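Local coordinates for protein putative Nitroreductase (Desulfovibrio desulfuricans subsp. desulfuricans str. G20, PDB 3E39) that binds flavin mononucleotide and probably works as a flavin-dependent oxidoreductase of the nitroreductase type, at residues V80-F85 with Q106-A111. Numbering follows the deposited sequence.
Sequences VIILVF and QNMLLA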
loop_
_atom_site.group_PDB
_atom_site.type_symbol
_atom_site.label_atom_id
_atom_site.label_comp_id
_atom_site.label_asym_id
_atom_site.label_seq_id
_atom_site.Cartn_x
_atom_site.Cartn_y
_atom_site.Cartn_z
ATOM N N VAL A 80 -17.669 11.111 3.854
ATOM C CA VAL A 80 -17.615 10.280 2.657
ATOM C C VAL A 80 -16.944 8.948 3.014
ATOM O O VAL A 80 -16.045 8.893 3.851
ATOM C CB VAL A 80 -16.871 10.986 1.486
ATOM C CG1 VAL A 80 -15.417 11.263 1.839
ATOM C CG2 VAL A 80 -16.996 10.163 0.160
ATOM N N ILE A 81 -17.435 7.881 2.395
ATOM C CA ILE A 81 -16.876 6.546 2.514
ATOM C C ILE A 81 -16.550 6.067 1.083
ATOM O O ILE A 81 -17.382 6.210 0.165
ATOM C CB ILE A 81 -17.856 5.584 3.207
ATOM C CG1 ILE A 81 -18.039 6.023 4.676
ATOM C CG2 ILE A 81 -17.322 4.146 3.193
ATOM C CD1 ILE A 81 -19.155 5.352 5.412
ATOM N N ILE A 82 -15.336 5.564 0.877
ATOM C CA ILE A 82 -14.948 4.997 -0.404
ATOM C C ILE A 82 -14.801 3.476 -0.194
ATOM O O ILE A 82 -13.968 3.008 0.595
ATOM C CB ILE A 82 -13.635 5.617 -0.989
ATOM C CG1 ILE A 82 -13.810 7.114 -1.293
ATOM C CG2 ILE A 82 -13.197 4.874 -2.310
ATOM C CD1 ILE A 82 -12.496 7.828 -1.640
ATOM N N LEU A 83 -15.662 2.713 -0.849
ATOM C CA LEU A 83 -15.555 1.270 -0.829
ATOM C C LEU A 83 -14.578 0.818 -1.914
ATOM O O LEU A 83 -14.648 1.284 -3.064
ATOM C CB LEU A 83 -16.918 0.605 -0.984
ATOM C CG LEU A 83 -18.001 1.043 -0.005
ATOM C CD1 LEU A 83 -19.317 0.278 -0.280
ATOM C CD2 LEU A 83 -17.554 0.846 1.415
ATOM N N VAL A 84 -13.647 -0.052 -1.528
ATOM C CA VAL A 84 -12.635 -0.575 -2.429
ATOM C C VAL A 84 -12.860 -2.066 -2.676
ATOM O O VAL A 84 -13.044 -2.843 -1.737
ATOM C CB VAL A 84 -11.245 -0.367 -1.814
ATOM C CG1 VAL A 84 -10.132 -0.747 -2.811
ATOM C CG2 VAL A 84 -11.116 1.090 -1.328
ATOM N N PHE A 85 -12.792 -2.463 -3.948
ATOM C CA PHE A 85 -13.007 -3.841 -4.346
ATOM C C PHE A 85 -11.954 -4.273 -5.363
ATOM O O PHE A 85 -11.239 -3.455 -5.963
ATOM C CB PHE A 85 -14.354 -4.026 -5.079
ATOM C CG PHE A 85 -15.534 -3.478 -4.349
ATOM C CD1 PHE A 85 -15.847 -2.130 -4.451
ATOM C CD2 PHE A 85 -16.350 -4.302 -3.583
ATOM C CE1 PHE A 85 -16.914 -1.605 -3.772
ATOM C CE2 PHE A 85 -17.430 -3.772 -2.907
ATOM C CZ PHE A 85 -17.714 -2.435 -3.001
ATOM N N GLN A 106 -3.551 2.721 0.670
ATOM C CA GLN A 106 -2.519 3.541 1.248
ATOM C C GLN A 106 -2.351 4.870 0.514
ATOM O O GLN A 106 -2.257 5.898 1.157
ATOM C CB GLN A 106 -1.173 2.787 1.305
ATOM C CG GLN A 106 -0.074 3.549 2.057
ATOM C CD GLN A 106 -0.376 3.818 3.550
ATOM O OE1 GLN A 106 -1.276 3.224 4.160
ATOM N NE2 GLN A 106 0.449 4.673 4.156
ATOM N N ASN A 107 -2.350 4.846 -0.825
ATOM C CA ASN A 107 -2.292 6.074 -1.605
ATOM C C ASN A 107 -3.449 7.005 -1.266
ATOM O O ASN A 107 -3.259 8.202 -1.143
ATOM C CB ASN A 107 -2.352 5.787 -3.105
ATOM C CG ASN A 107 -1.008 5.534 -3.727
ATOM O OD1 ASN A 107 0.040 5.569 -3.056
ATOM N ND2 ASN A 107 -1.025 5.295 -5.036
HETATM N N MSE A 108 -4.641 6.440 -1.135
HETATM C CA MSE A 108 -5.823 7.219 -0.801
HETATM C C MSE A 108 -5.756 7.831 0.599
HETATM O O MSE A 108 -6.148 8.973 0.791
HETATM C CB MSE A 108 -7.088 6.400 -1.042
HETATM C CG MSE A 108 -7.319 6.193 -2.536
HETATM SE SE MSE A 108 -9.009 5.473 -3.000
HETATM C CE MSE A 108 -8.631 3.614 -2.325
ATOM N N LEU A 109 -5.204 7.094 1.570
ATOM C CA LEU A 109 -5.026 7.597 2.939
ATOM C C LEU A 109 -3.989 8.744 2.952
ATOM O O LEU A 109 -4.166 9.745 3.655
ATOM C CB LEU A 109 -4.572 6.473 3.879
ATOM C CG LEU A 109 -5.548 5.341 4.186
ATOM C CD1 LEU A 109 -4.862 4.344 5.143
ATOM C CD2 LEU A 109 -6.893 5.905 4.698
ATOM N N LEU A 110 -2.900 8.583 2.183
ATOM C CA LEU A 110 -1.879 9.623 2.056
ATOM C C LEU A 110 -2.474 10.859 1.342
ATOM O O LEU A 110 -2.240 12.006 1.732
ATOM C CB LEU A 110 -0.648 9.098 1.315
ATOM C CG LEU A 110 0.171 8.055 2.094
ATOM C CD1 LEU A 110 1.288 7.429 1.234
ATOM C CD2 LEU A 110 0.767 8.686 3.384
ATOM N N ALA A 111 -3.263 10.609 0.306
ATOM C CA ALA A 111 -3.921 11.681 -0.425
ATOM C C ALA A 111 -4.881 12.445 0.481
ATOM O O ALA A 111 -4.885 13.691 0.469
ATOM C CB ALA A 111 -4.640 11.161 -1.661
#
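Met108, modelled as selenomethionine, reaches from helix 94-114 onto strand 80-87 and, in one of its two deposited conformers, meets two branched side chains, Ile82 and Val84; the contacts that follow rest on that conformer. The tight point is at the methyl end: Met108 CE lies 3.7 Å from Val84 CG2, the branch that stands anti to the carbonyl carbon of Val84. The chain of Met108 leaves the helix extended (chi2 -169°) and then bends at chi3, -72°, which turns CE away from the line of the chain and toward Val84; the SE-CE bond of Met108 and the CB-CG2 bond of Val84 point largely against each other, and the two methyls meet obliquely rather than head on. Packing is looser at the selenium, with Met108 SE 4.3 Å from Ile82 CG2. Ile82 CA and Met108 CA are 9.4 Å apart, ordinary helix-on-sheet spacing, bridged by Met108 from one side and the two branched side chains from the other.

No side of the contact faces solvent, as all three touching residues are buried: Ile34 of helix 28-39 touches both Ile82 and Met108, while Phe52 and Ile149 on the two strands flanking 80-87 also pack on Met108. On the face of the helix turned away from the strand, Leu110 packs on Leu110 of the second subunit. Helix 94-114 is thus packed between the antiparallel sheet and the partner chain, the helix-on-sheet core of the dimeric, FMN-binding nitroreductase fold.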